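PDB 5AZ1: uncharacterized protein, which binds NADPH and, as a member of the aldo/keto reductase family, probably uses it to reduce carbonyl compounds to alcohols. Local coordinates for residues P18-G23 against I64-I69; Y223-T228 against S274-V279; V259-L264 against N287-D292. All coordinates share one frame; numbering follows the deposited sequence.

From the N terminus, interaction 1 closes first: residues 18-23 meet 64-69, so that helix 51-64 crosses over between the neighbouring parallel strands 22-23 and 68-70. Interactions 2 and 3 follow it along the chain and cross each other, their segments alternating in the order 223-228, 259-264, 274-279 and 287-292. Interaction 2 closes a 45-residue loop and joins the loops after strands 219-223 and 273-274, whereas interaction 3 closes 22 residues and sets helix 259-269 against the loop that follows helix 281-287. Gly21 and Gly23 probably bond through their backbone N to the carbonyls of Ser274 and Pro276, which joins the first barrel strand to the last. NADPH touches all three contacts.

Interaction 1 (P18-G23 against I64-I69); sequences PALGYG and IGYRHI. With NDP (NADPH dihydro-nicotinamide-adenine-dinucleotide phosphate), chain J; ACT (acetate ion), chain G.
The imidazole of His68 carries the CA of Gly21 over one face, in a CH-pi contact 3.9 Å from that atom to the ring centroid, and takes the carbonyl of Pro18 at its edge, in the ring plane. Because Gly21 has no side chain, the backbone can lie this close. With CG anti to the backbone N (chi1 172°), the ring of His68 reaches back to Pro18, and ND1 donates to Pro18 O over 3.0 Å in a nearly straight bond (168°). The proline ring rests against the CB of His68. Beside them, the CD2 methyl of Leu20 meets the phenol of Tyr66 obliquely, 3.7 Å from its CZ. A water donates to Leu20 O and accepts from Arg67 N, spanning the two backbones, while the guanidinium of Arg67 grips an acetate, probably from the crystallisation liquor, through NE and NH2. Tyr22 N bonds to His68 O over 2.9 Å, pairing the strands in parallel. This is the first beta-alpha-beta unit of the barrel: helix 51-64, its connection, packs on Tyr22 and Tyr66, the hydroxyl of Tyr66 bonds to Val284 O of helix 281-287, and strand 273-274 flanks Gly21.

Interaction 2 (Y223-T228 against S274-V279); sequences YSPFGT and SIPKTV. With NDP (NADPH dihydro-nicotinamide-adenine-dinucleotide phosphate), chain J.
Oxygen O1X of the NADPH 2'-phosphate is gripped twice by residues 274-279, by Lys277 NZ at 2.7 Å and by Val279 N at 3.1 Å. These residues and 223-228 leave the barrel at the C-terminal ends of strands 273-274 and 219-223, where TIM-barrel aldo/keto reductases bind their cofactor. No hydrogen bond joins the two loops directly; the cofactor bridges them. Its adenosine-side phosphate is held from both, O1A by Phe226 N and O2A by Lys277 N, the latter over 2.8 Å, and Ser224 OG donates to O1N of the other phosphate. Direct contact is largely apolar. Pro225 lays its CG 4.2 Å from Pro276 CB, and CE2 of the Phe226 ring comes obliquely onto the same CB. The type I turn from Ser224 to Gly227 presents Pro225 and Phe226. Tyr223 holds CG between its backbone N and carbonyl carbon (chi1 73°), which turns one ring face to the nicotinamide, whose C3N sits 3.3 Å above the tyrosine plane, over its centre; the hydroxyl bonds to Asn176. Replacing Tyr223 with alanine would probably leave the nicotinamide without this flat support and freer to tilt, and Asn176 without its hydroxyl partner. At the far end, Thr278 OG1 donates to O3X at 2.6 Å.

Interaction 3 (V259-L264 against N287-D292); sequences VTQVNL and NASIFD. With NDP (NADPH dihydro-nicotinamide-adenine-dinucleotide phosphate), chain J.
Leu264 and Ile290 form the close-packed part of this contact, with Leu264 CB 3.6 Å from Ile290 CD1. The CG1 branch of Ile290 stands between its backbone N and carbonyl carbon (chi1 65°), directing CD1 at the leucine, while CG2 lies against the CG of Gln261, 3.9 Å away. Leu264 also extends CD1 across to Asn287, 3.7 Å from its CB. Helix 259-269 is thereby packed on the loop after helix 281-287, on the outer layer of the barrel. Toward partly exposed Ser289 the fit is looser: the amide of Gln261 passes Ser289 O at a poor angle for bonding and is held instead by OE1 accepting from Thr258 N, close by in the chain, and NE2 donating to Glu286 O, just before the opposing segment. Where the contact meets the cofactor, a water links the two segments, 2.6 Å from Thr260 OG1 and donating to Asn287 OD1. The same OD1 accepts from adenine N6A at 2.8 Å, and ND2 donates to N7A over 3.2 Å in an almost straight bond (171°). The methyl CG2 of Thr260 approaches N1A. Asn287 thus reads the Hoogsteen edge of the base, giving to its acceptor and taking from its donor; the pairing fixes which way the carboxamide is turned and is likely to suit adenine better than guanine, whose carbonyl would face OD1.

Interaction 1 (P18-G23 against I64-I69)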
loop_
_atom_site.group_PDB
_atom_site.type_symbol
_atom_site.label_atom_id
_atom_site.label_comp_id
_atom_site.label_asym_id
_atom_site.label_seq_id
_atom_site.Cartn_x
_atom_site.Cartn_y
_atom_site.Cartn_z
ATOM N N PRO A 18 -3.959 -11.259 -3.044
ATOM C CA PRO A 18 -4.936 -11.336 -1.936
ATOM C C PRO A 18 -5.493 -9.979 -1.581
ATOM O O PRO A 18 -4.729 -8.947 -1.505
ATOM C CB PRO A 18 -4.107 -11.894 -0.752
ATOM C CG PRO A 18 -2.978 -12.687 -1.418
ATOM C CD PRO A 18 -2.658 -11.861 -2.687
ATOM N N ALA A 19 -6.793 -9.986 -1.309
ATOM C CA ALA A 19 -7.587 -8.792 -1.131
ATOM C C ALA A 19 -7.247 -8.027 0.101
ATOM O O ALA A 19 -7.657 -6.877 0.240
ATOM C CB ALA A 19 -9.038 -9.173 -1.057
ATOM N N LEU A 20 -6.511 -8.657 1.024
ATOM C CA LEU A 20 -5.989 -7.977 2.225
ATOM C C LEU A 20 -4.534 -8.330 2.406
ATOM O O LEU A 20 -4.136 -9.450 2.160
ATOM C CB LEU A 20 -6.751 -8.444 3.423
ATOM C CG LEU A 20 -6.414 -7.928 4.827
ATOM C CD1 LEU A 20 -7.121 -6.617 5.007
ATOM C CD2 LEU A 20 -6.919 -8.912 5.895
ATOM N N GLY A 21 -3.745 -7.347 2.783
ATOM C CA GLY A 21 -2.339 -7.537 3.013
ATOM C C GLY A 21 -1.877 -6.871 4.288
ATOM O O GLY A 21 -2.570 -5.998 4.846
ATOM N N TYR A 22 -0.664 -7.254 4.702
ATOM C CA TYR A 22 -0.055 -6.860 5.962
ATOM C C TYR A 22 0.937 -5.733 5.750
ATOM O O TYR A 22 2.023 -5.938 5.200
ATOM C CB TYR A 22 0.635 -8.124 6.571
ATOM C CG TYR A 22 1.202 -7.950 7.946
ATOM C CD1 TYR A 22 2.458 -7.364 8.136
ATOM C CD2 TYR A 22 0.507 -8.355 9.041
ATOM C CE1 TYR A 22 2.993 -7.205 9.405
ATOM C CE2 TYR A 22 1.005 -8.145 10.333
ATOM C CZ TYR A 22 2.248 -7.593 10.501
ATOM O OH TYR A 22 2.719 -7.379 11.756
ATOM N N GLY A 23 0.612 -4.543 6.212
ATOM C CA GLY A 23 1.515 -3.409 6.089
ATOM C C GLY A 23 2.716 -3.399 7.042
ATOM O O GLY A 23 2.627 -3.929 8.132
ATOM N N ILE A 64 -2.236 -17.631 10.836
ATOM C CA ILE A 64 -3.726 -17.716 10.615
ATOM C C ILE A 64 -4.223 -17.677 9.181
ATOM O O ILE A 64 -5.403 -17.968 8.973
ATOM C CB ILE A 64 -4.550 -16.701 11.433
ATOM C CG1 ILE A 64 -4.253 -15.256 10.998
ATOM C CG2 ILE A 64 -4.273 -16.923 12.922
ATOM C CD1 ILE A 64 -5.089 -14.211 11.696
ATOM N N GLY A 65 -3.360 -17.330 8.206
ATOM C CA GLY A 65 -3.765 -17.340 6.783
ATOM C C GLY A 65 -3.505 -16.083 5.935
ATOM O O GLY A 65 -3.886 -16.043 4.794
ATOM N N TYR A 66 -2.862 -15.072 6.472
ATOM C CA TYR A 66 -2.362 -13.985 5.651
ATOM C C TYR A 66 -1.209 -14.505 4.754
ATOM O O TYR A 66 -0.301 -15.265 5.197
ATOM C CB TYR A 66 -1.808 -12.860 6.467
ATOM C CG TYR A 66 -2.779 -11.878 7.113
ATOM C CD1 TYR A 66 -3.686 -12.266 8.106
ATOM C CD2 TYR A 66 -2.735 -10.528 6.785
ATOM C CE1 TYR A 66 -4.471 -11.307 8.765
ATOM C CE2 TYR A 66 -3.541 -9.601 7.407
ATOM C CZ TYR A 66 -4.411 -9.980 8.400
ATOM O OH TYR A 66 -5.200 -8.979 9.025
ATOM N N ARG A 67 -1.272 -14.099 3.496
ATOM C CA ARG A 67 -0.243 -14.355 2.529
ATOM C C ARG A 67 0.398 -13.112 1.863
ATOM O O ARG A 67 1.488 -13.221 1.267
ATOM C CB ARG A 67 -0.839 -15.236 1.475
ATOM C CG ARG A 67 -1.386 -16.560 2.014
ATOM C CD ARG A 67 -0.260 -17.506 2.466
ATOM N NE ARG A 67 -0.763 -18.724 3.045
ATOM C CZ ARG A 67 -0.960 -18.934 4.353
ATOM N NH1 ARG A 67 -0.712 -18.031 5.290
ATOM N NH2 ARG A 67 -1.440 -20.093 4.720
ATOM N N HIS A 68 -0.246 -11.951 1.969
ATOM C CA HIS A 68 0.167 -10.764 1.225
ATOM C C HIS A 68 0.875 -9.873 2.216
ATOM O O HIS A 68 0.337 -9.512 3.245
ATOM C CB HIS A 68 -1.085 -10.103 0.588
ATOM C CG HIS A 68 -0.870 -8.764 -0.059
ATOM N ND1 HIS A 68 -1.875 -8.153 -0.792
ATOM C CD2 HIS A 68 0.189 -7.914 -0.097
ATOM C CE1 HIS A 68 -1.455 -6.975 -1.212
ATOM N NE2 HIS A 68 -0.195 -6.823 -0.840
ATOM N N ILE A 69 2.092 -9.483 1.872
ATOM C CA ILE A 69 2.902 -8.622 2.695
ATOM C C ILE A 69 3.394 -7.413 1.913
ATOM O O ILE A 69 4.021 -7.561 0.894
ATOM C CB ILE A 69 4.166 -9.398 3.178
ATOM C CG1 ILE A 69 3.770 -10.604 4.004
ATOM C CG2 ILE A 69 5.102 -8.482 3.974
ATOM C CD1 ILE A 69 4.920 -11.583 4.181
HETATM P PA NDP J . -3.448 2.341 8.619
HETATM O O1A NDP J . -4.684 3.063 8.075
HETATM O O2A NDP J . -3.192 0.900 8.339
HETATM O O5B NDP J . -3.621 2.444 10.246
HETATM C C5B NDP J . -2.559 2.160 11.143
HETATM C C4B NDP J . -3.046 2.317 12.580
HETATM O O4B NDP J . -4.291 1.631 12.796
HETATM C C3B NDP J . -2.027 1.757 13.595
HETATM O O3B NDP J . -1.637 2.793 14.485
HETATM C C2B NDP J . -2.749 0.583 14.265
HETATM O O2B NDP J . -2.423 0.365 15.641
HETATM C C1B NDP J . -4.216 0.903 14.034
HETATM N N9A NDP J . -5.071 -0.258 13.811
HETATM C C8A NDP J . -4.887 -1.234 12.895
HETATM N N7A NDP J . -5.895 -2.124 12.929
HETATM C C5A NDP J . -6.761 -1.676 13.858
HETATM C C6A NDP J . -8.037 -2.161 14.382
HETATM N N6A NDP J . -8.543 -3.312 13.844
HETATM N N1A NDP J . -8.621 -1.415 15.383
HETATM C C2A NDP J . -8.070 -0.278 15.883
HETATM N N3A NDP J . -6.904 0.228 15.437
HETATM C C4A NDP J . -6.228 -0.433 14.443
HETATM O O3 NDP J . -2.185 3.295 8.373
HETATM P PN NDP J . -0.894 2.989 7.482
HETATM O O1N NDP J . -0.704 4.215 6.644
HETATM O O2N NDP J . 0.243 2.486 8.363
HETATM O O5D NDP J . -1.385 1.674 6.643
HETATM C C5D NDP J . -0.894 1.411 5.392
HETATM C C4D NDP J . 0.299 0.513 5.128
HETATM O O4D NDP J . 0.355 0.763 3.700
HETATM C C3D NDP J . 1.739 0.778 5.573
HETATM O O3D NDP J . 2.141 -0.125 6.576
HETATM C C2D NDP J . 2.521 0.501 4.292
HETATM O O2D NDP J . 2.631 -0.931 4.108
HETATM C C1D NDP J . 1.631 1.163 3.229
HETATM N N1N NDP J . 1.762 2.670 2.948
HETATM C C2N NDP J . 2.138 3.021 1.682
HETATM C C3N NDP J . 2.342 4.345 1.252
HETATM C C7N NDP J . 2.747 4.630 -0.182
HETATM O O7N NDP J . 3.178 5.767 -0.407
HETATM N N7N NDP J . 2.659 3.673 -1.168
HETATM C C4N NDP J . 2.193 5.498 2.243
HETATM C C5N NDP J . 1.756 5.034 3.574
HETATM C C6N NDP J . 1.560 3.683 3.856
HETATM P P2B NDP J . -1.304 -0.701 16.148
HETATM O O1X NDP J . -0.177 -0.798 15.100
HETATM O O2X NDP J . -0.748 0.038 17.337
HETATM O O3X NDP J . -2.148 -1.939 16.279
HETATM C C ACT G . -1.788 -21.743 1.373
HETATM O O ACT G . -1.799 -20.541 0.985
HETATM O OXT ACT G . -1.431 -22.042 2.530
HETATM C CH3 ACT G . -2.181 -22.868 0.470
HETATM O O HOH W 1 -3.166 -11.984 2.807
#

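Interaction 2 (Y223-T228 against S274-V279)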
loop_
_atom_site.group_PDB
_atom_site.type_symbol
_atom_site.label_atom_id
_atom_site.label_comp_id
_atom_site.label_asym_id
_atom_site.label_seq_id
_atom_site.Cartn_x
_atom_site.Cartn_y
_atom_site.Cartn_z
ATOM N N TYR A 223 -3.620 2.049 0.661
ATOM C CA TYR A 223 -2.929 2.315 1.908
ATOM C C TYR A 223 -3.647 3.314 2.762
ATOM O O TYR A 223 -4.489 4.025 2.263
ATOM C CB TYR A 223 -1.509 2.759 1.659
ATOM C CG TYR A 223 -1.192 4.145 1.108
ATOM C CD1 TYR A 223 -1.253 5.292 1.926
ATOM C CD2 TYR A 223 -0.691 4.308 -0.159
ATOM C CE1 TYR A 223 -0.881 6.528 1.456
ATOM C CE2 TYR A 223 -0.314 5.531 -0.636
ATOM C CZ TYR A 223 -0.390 6.652 0.170
ATOM O OH TYR A 223 0.056 7.891 -0.292
ATOM N N SER A 224 -3.230 3.425 4.036
ATOM C CA SER A 224 -3.962 4.200 5.071
ATOM C C SER A 224 -5.475 4.016 4.965
ATOM O O SER A 224 -6.235 4.970 4.947
ATOM C CB SER A 224 -3.635 5.679 5.032
ATOM O OG SER A 224 -2.208 5.932 5.141
ATOM N N PRO A 225 -5.907 2.773 4.948
ATOM C CA PRO A 225 -7.328 2.484 4.800
ATOM C C PRO A 225 -8.224 2.920 5.955
ATOM O O PRO A 225 -9.440 2.949 5.780
ATOM C CB PRO A 225 -7.348 0.959 4.603
ATOM C CG PRO A 225 -6.150 0.499 5.398
ATOM C CD PRO A 225 -5.102 1.549 5.196
ATOM N N PHE A 226 -7.656 3.256 7.110
ATOM C CA PHE A 226 -8.441 3.770 8.249
ATOM C C PHE A 226 -8.414 5.291 8.308
ATOM O O PHE A 226 -9.044 5.880 9.167
ATOM C CB PHE A 226 -7.896 3.210 9.564
ATOM C CG PHE A 226 -8.087 1.731 9.718
ATOM C CD1 PHE A 226 -9.313 1.185 9.650
ATOM C CD2 PHE A 226 -7.015 0.905 9.956
ATOM C CE1 PHE A 226 -9.492 -0.183 9.764
ATOM C CE2 PHE A 226 -7.165 -0.437 10.054
ATOM C CZ PHE A 226 -8.406 -0.994 10.003
ATOM N N GLY A 227 -7.694 5.930 7.389
ATOM C CA GLY A 227 -7.595 7.354 7.374
ATOM C C GLY A 227 -7.277 7.860 8.775
ATOM O O GLY A 227 -6.361 7.338 9.437
ATOM N N THR A 228 -8.047 8.867 9.219
ATOM C CA THR A 228 -7.903 9.445 10.559
ATOM C C THR A 228 -8.945 8.881 11.488
ATOM O O THR A 228 -9.203 9.436 12.529
ATOM C CB THR A 228 -7.940 11.007 10.551
ATOM O OG1 THR A 228 -9.204 11.508 10.067
ATOM C CG2 THR A 228 -6.782 11.574 9.683
ATOM N N SER A 274 -6.981 -3.829 0.502
ATOM C CA SER A 274 -6.454 -3.093 1.674
ATOM C C SER A 274 -5.170 -3.642 2.252
ATOM O O SER A 274 -5.036 -4.852 2.369
ATOM C CB SER A 274 -7.431 -3.163 2.826
ATOM O OG SER A 274 -8.411 -2.231 2.493
ATOM N N ILE A 275 -4.332 -2.726 2.713
ATOM C CA ILE A 275 -3.118 -3.027 3.415
ATOM C C ILE A 275 -3.062 -2.249 4.759
ATOM O O ILE A 275 -2.211 -1.407 5.029
ATOM C CB ILE A 275 -1.848 -2.864 2.512
ATOM C CG1 ILE A 275 -1.672 -1.490 1.955
ATOM C CG2 ILE A 275 -1.868 -3.803 1.280
ATOM C CD1 ILE A 275 -0.386 -1.365 1.129
ATOM N N PRO A 276 -4.001 -2.562 5.652
ATOM C CA PRO A 276 -3.825 -2.040 7.020
ATOM C C PRO A 276 -2.501 -2.446 7.708
ATOM O O PRO A 276 -1.967 -3.512 7.462
ATOM C CB PRO A 276 -4.947 -2.724 7.767
ATOM C CG PRO A 276 -5.068 -4.027 7.056
ATOM C CD PRO A 276 -4.952 -3.670 5.608
ATOM N N LYS A 277 -2.020 -1.582 8.579
ATOM C CA LYS A 277 -0.898 -1.865 9.404
ATOM C C LYS A 277 -1.355 -2.006 10.856
ATOM O O LYS A 277 -2.153 -1.187 11.338
ATOM C CB LYS A 277 0.120 -0.751 9.274
ATOM C CG LYS A 277 1.338 -0.870 10.222
ATOM C CD LYS A 277 1.174 0.070 11.425
ATOM C CE LYS A 277 2.207 -0.133 12.512
ATOM N NZ LYS A 277 1.763 0.503 13.779
ATOM N N THR A 278 -0.810 -3.020 11.536
ATOM C CA THR A 278 -0.950 -3.183 12.975
ATOM C C THR A 278 0.185 -4.028 13.534
ATOM O O THR A 278 0.638 -4.932 12.882
ATOM C CB THR A 278 -2.280 -3.873 13.341
ATOM O OG1 THR A 278 -2.371 -3.998 14.755
ATOM C CG2 THR A 278 -2.393 -5.223 12.756
ATOM N N VAL A 279 0.569 -3.764 14.786
ATOM C CA VAL A 279 1.507 -4.612 15.545
ATOM C C VAL A 279 0.798 -5.458 16.601
ATOM O O VAL A 279 1.460 -6.084 17.427
ATOM C CB VAL A 279 2.679 -3.798 16.164
ATOM C CG1 VAL A 279 3.517 -3.156 15.074
ATOM C CG2 VAL A 279 2.193 -2.732 17.137
HETATM P PA NDP J . -3.448 2.341 8.619
HETATM O O1A NDP J . -4.684 3.063 8.075
HETATM O O2A NDP J . -3.192 0.900 8.339
HETATM O O5B NDP J . -3.621 2.444 10.246
HETATM C C5B NDP J . -2.559 2.160 11.143
HETATM C C4B NDP J . -3.046 2.317 12.580
HETATM O O4B NDP J . -4.291 1.631 12.796
HETATM C C3B NDP J . -2.027 1.757 13.595
HETATM O O3B NDP J . -1.637 2.793 14.485
HETATM C C2B NDP J . -2.749 0.583 14.265
HETATM O O2B NDP J . -2.423 0.365 15.641
HETATM C C1B NDP J . -4.216 0.903 14.034
HETATM N N9A NDP J . -5.071 -0.258 13.811
HETATM C C8A NDP J . -4.887 -1.234 12.895
HETATM N N7A NDP J . -5.895 -2.124 12.929
HETATM C C5A NDP J . -6.761 -1.676 13.858
HETATM C C6A NDP J . -8.037 -2.161 14.382
HETATM N N6A NDP J . -8.543 -3.312 13.844
HETATM N N1A NDP J . -8.621 -1.415 15.383
HETATM C C2A NDP J . -8.070 -0.278 15.883
HETATM N N3A NDP J . -6.904 0.228 15.437
HETATM C C4A NDP J . -6.228 -0.433 14.443
HETATM O O3 NDP J . -2.185 3.295 8.373
HETATM P PN NDP J . -0.894 2.989 7.482
HETATM O O1N NDP J . -0.704 4.215 6.644
HETATM O O2N NDP J . 0.243 2.486 8.363
HETATM O O5D NDP J . -1.385 1.674 6.643
HETATM C C5D NDP J . -0.894 1.411 5.392
HETATM C C4D NDP J . 0.299 0.513 5.128
HETATM O O4D NDP J . 0.355 0.763 3.700
HETATM C C3D NDP J . 1.739 0.778 5.573
HETATM O O3D NDP J . 2.141 -0.125 6.576
HETATM C C2D NDP J . 2.521 0.501 4.292
HETATM O O2D NDP J . 2.631 -0.931 4.108
HETATM C C1D NDP J . 1.631 1.163 3.229
HETATM N N1N NDP J . 1.762 2.670 2.948
HETATM C C2N NDP J . 2.138 3.021 1.682
HETATM C C3N NDP J . 2.342 4.345 1.252
HETATM C C7N NDP J . 2.747 4.630 -0.182
HETATM O O7N NDP J . 3.178 5.767 -0.407
HETATM N N7N NDP J . 2.659 3.673 -1.168
HETATM C C4N NDP J . 2.193 5.498 2.243
HETATM C C5N NDP J . 1.756 5.034 3.574
HETATM C C6N NDP J . 1.560 3.683 3.856
HETATM P P2B NDP J . -1.304 -0.701 16.148
HETATM O O1X NDP J . -0.177 -0.798 15.100
HETATM O O2X NDP J . -0.748 0.038 17.337
HETATM O O3X NDP J . -2.148 -1.939 16.279
#

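Interaction 3 (V259-L264 against N287-D292)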
loop_
_atom_site.group_PDB
_atom_site.type_symbol
_atom_site.label_atom_id
_atom_site.label_comp_id
_atom_site.label_asym_id
_atom_site.label_seq_id
_atom_site.Cartn_x
_atom_site.Cartn_y
_atom_site.Cartn_z
ATOM N N VAL A 259 -16.272 -1.522 13.845
ATOM C CA VAL A 259 -16.280 -0.335 13.035
ATOM C C VAL A 259 -15.135 -0.407 12.030
ATOM O O VAL A 259 -15.324 -0.081 10.867
ATOM C CB VAL A 259 -16.207 0.931 13.916
ATOM C CG1 VAL A 259 -15.872 2.173 13.127
ATOM C CG2 VAL A 259 -17.542 1.134 14.638
ATOM N N THR A 260 -13.969 -0.830 12.483
ATOM C CA THR A 260 -12.854 -1.064 11.589
ATOM C C THR A 260 -13.210 -2.147 10.579
ATOM O O THR A 260 -12.860 -2.042 9.409
ATOM C CB THR A 260 -11.542 -1.409 12.331
ATOM O OG1 THR A 260 -11.783 -2.458 13.237
ATOM C CG2 THR A 260 -11.055 -0.225 13.053
ATOM N N GLN A 261 -13.934 -3.151 10.995
ATOM C CA GLN A 261 -14.299 -4.195 10.049
ATOM C C GLN A 261 -15.275 -3.727 8.950
ATOM O O GLN A 261 -15.284 -4.258 7.806
ATOM C CB GLN A 261 -14.934 -5.381 10.754
ATOM C CG GLN A 261 -13.964 -6.281 11.489
ATOM C CD GLN A 261 -14.648 -7.386 12.304
ATOM O OE1 GLN A 261 -15.819 -7.287 12.643
ATOM N NE2 GLN A 261 -13.915 -8.452 12.596
ATOM N N VAL A 262 -16.143 -2.805 9.332
ATOM C CA VAL A 262 -17.032 -2.203 8.397
ATOM C C VAL A 262 -16.223 -1.424 7.366
ATOM O O VAL A 262 -16.477 -1.572 6.212
ATOM C CB VAL A 262 -18.055 -1.279 9.079
ATOM C CG1 VAL A 262 -18.790 -0.419 8.040
ATOM C CG2 VAL A 262 -19.082 -2.134 9.839
ATOM N N ASN A 263 -15.322 -0.585 7.844
ATOM C CA ASN A 263 -14.372 0.151 7.015
ATOM C C ASN A 263 -13.647 -0.756 5.986
ATOM O O ASN A 263 -13.741 -0.507 4.791
ATOM C CB ASN A 263 -13.392 0.934 7.896
ATOM C CG ASN A 263 -12.540 1.935 7.112
ATOM O OD1 ASN A 263 -12.281 1.769 5.939
ATOM N ND2 ASN A 263 -12.079 2.963 7.772
ATOM N N LEU A 264 -13.020 -1.850 6.427
ATOM C CA LEU A 264 -12.283 -2.706 5.482
ATOM C C LEU A 264 -13.204 -3.449 4.526
ATOM O O LEU A 264 -12.894 -3.629 3.324
ATOM C CB LEU A 264 -11.376 -3.692 6.227
ATOM C CG LEU A 264 -10.278 -3.070 7.059
ATOM C CD1 LEU A 264 -9.351 -4.125 7.670
ATOM C CD2 LEU A 264 -9.458 -2.087 6.260
ATOM N N ASN A 287 -9.097 -7.565 11.601
ATOM C CA ASN A 287 -8.936 -7.075 10.195
ATOM C C ASN A 287 -9.175 -8.107 9.120
ATOM O O ASN A 287 -9.661 -7.753 8.052
ATOM C CB ASN A 287 -7.598 -6.392 9.981
ATOM C CG ASN A 287 -7.416 -5.225 10.891
ATOM O OD1 ASN A 287 -8.383 -4.799 11.512
ATOM N ND2 ASN A 287 -6.190 -4.731 11.035
ATOM N N ALA A 288 -8.945 -9.382 9.397
ATOM C CA ALA A 288 -9.176 -10.412 8.376
ATOM C C ALA A 288 -10.558 -11.012 8.330
ATOM O O ALA A 288 -10.867 -11.784 7.396
ATOM C CB ALA A 288 -8.150 -11.520 8.499
ATOM N N SER A 289 -11.401 -10.654 9.287
ATOM C CA SER A 289 -12.733 -11.275 9.399
ATOM C C SER A 289 -13.791 -10.320 8.792
ATOM O O SER A 289 -14.686 -9.824 9.493
ATOM C CB SER A 289 -13.006 -11.625 10.873
ATOM O OG SER A 289 -11.840 -12.266 11.464
ATOM N N ILE A 290 -13.646 -10.085 7.477
ATOM C CA ILE A 290 -14.345 -9.018 6.756
ATOM C C ILE A 290 -14.918 -9.430 5.397
ATOM O O ILE A 290 -15.351 -8.565 4.639
ATOM C CB ILE A 290 -13.420 -7.814 6.504
ATOM C CG1 ILE A 290 -12.277 -8.222 5.558
ATOM C CG2 ILE A 290 -12.926 -7.205 7.819
ATOM C CD1 ILE A 290 -11.329 -7.143 5.165
ATOM N N PHE A 291 -14.939 -10.721 5.099
ATOM C CA PHE A 291 -15.305 -11.241 3.783
ATOM C C PHE A 291 -16.652 -11.963 3.747
ATOM O O PHE A 291 -17.094 -12.396 2.682
ATOM C CB PHE A 291 -14.164 -12.163 3.295
ATOM C CG PHE A 291 -12.857 -11.444 3.239
ATOM C CD1 PHE A 291 -12.671 -10.405 2.311
ATOM C CD2 PHE A 291 -11.851 -11.698 4.167
ATOM C CE1 PHE A 291 -11.481 -9.708 2.268
ATOM C CE2 PHE A 291 -10.660 -10.982 4.143
ATOM C CZ PHE A 291 -10.472 -9.987 3.201
ATOM N N ASP A 292 -17.331 -12.014 4.890
ATOM C CA ASP A 292 -18.573 -12.768 5.043
ATOM C C ASP A 292 -19.841 -11.887 5.179
ATOM O O ASP A 292 -20.852 -12.321 5.718
ATOM C CB ASP A 292 -18.432 -13.728 6.236
ATOM C CG ASP A 292 -18.146 -13.024 7.527
ATOM O OD1 ASP A 292 -17.965 -11.787 7.557
ATOM O OD2 ASP A 292 -18.070 -13.722 8.548
HETATM P PA NDP J . -3.448 2.341 8.619
HETATM O O1A NDP J . -4.684 3.063 8.075
HETATM O O2A NDP J . -3.192 0.900 8.339
HETATM O O5B NDP J . -3.621 2.444 10.246
HETATM C C5B NDP J . -2.559 2.160 11.143
HETATM C C4B NDP J . -3.046 2.317 12.580
HETATM O O4B NDP J . -4.291 1.631 12.796
HETATM C C3B NDP J . -2.027 1.757 13.595
HETATM O O3B NDP J . -1.637 2.793 14.485
HETATM C C2B NDP J . -2.749 0.583 14.265
HETATM O O2B NDP J . -2.423 0.365 15.641
HETATM C C1B NDP J . -4.216 0.903 14.034
HETATM N N9A NDP J . -5.071 -0.258 13.811
HETATM C C8A NDP J . -4.887 -1.234 12.895
HETATM N N7A NDP J . -5.895 -2.124 12.929
HETATM C C5A NDP J . -6.761 -1.676 13.858
HETATM C C6A NDP J . -8.037 -2.161 14.382
HETATM N N6A NDP J . -8.543 -3.312 13.844
HETATM N N1A NDP J . -8.621 -1.415 15.383
HETATM C C2A NDP J . -8.070 -0.278 15.883
HETATM N N3A NDP J . -6.904 0.228 15.437
HETATM C C4A NDP J . -6.228 -0.433 14.443
HETATM O O3 NDP J . -2.185 3.295 8.373
HETATM P PN NDP J . -0.894 2.989 7.482
HETATM O O1N NDP J . -0.704 4.215 6.644
HETATM O O2N NDP J . 0.243 2.486 8.363
HETATM O O5D NDP J . -1.385 1.674 6.643
HETATM C C5D NDP J . -0.894 1.411 5.392
HETATM C C4D NDP J . 0.299 0.513 5.128
HETATM O O4D NDP J . 0.355 0.763 3.700
HETATM C C3D NDP J . 1.739 0.778 5.573
HETATM O O3D NDP J . 2.141 -0.125 6.576
HETATM C C2D NDP J . 2.521 0.501 4.292
HETATM O O2D NDP J . 2.631 -0.931 4.108
HETATM C C1D NDP J . 1.631 1.163 3.229
HETATM N N1N NDP J . 1.762 2.670 2.948
HETATM C C2N NDP J . 2.138 3.021 1.682
HETATM C C3N NDP J . 2.342 4.345 1.252
HETATM C C7N NDP J . 2.747 4.630 -0.182
HETATM O O7N NDP J . 3.178 5.767 -0.407
HETATM N N7N NDP J . 2.659 3.673 -1.168
HETATM C C4N NDP J . 2.193 5.498 2.243
HETATM C C5N NDP J . 1.756 5.034 3.574
HETATM C C6N NDP J . 1.560 3.683 3.856
HETATM P P2B NDP J . -1.304 -0.701 16.148
HETATM O O1X NDP J . -0.177 -0.798 15.100
HETATM O O2X NDP J . -0.748 0.038 17.337
HETATM O O3X NDP J . -2.148 -1.939 16.279
HETATM O O HOH W 2 -11.261 -4.563 11.837
#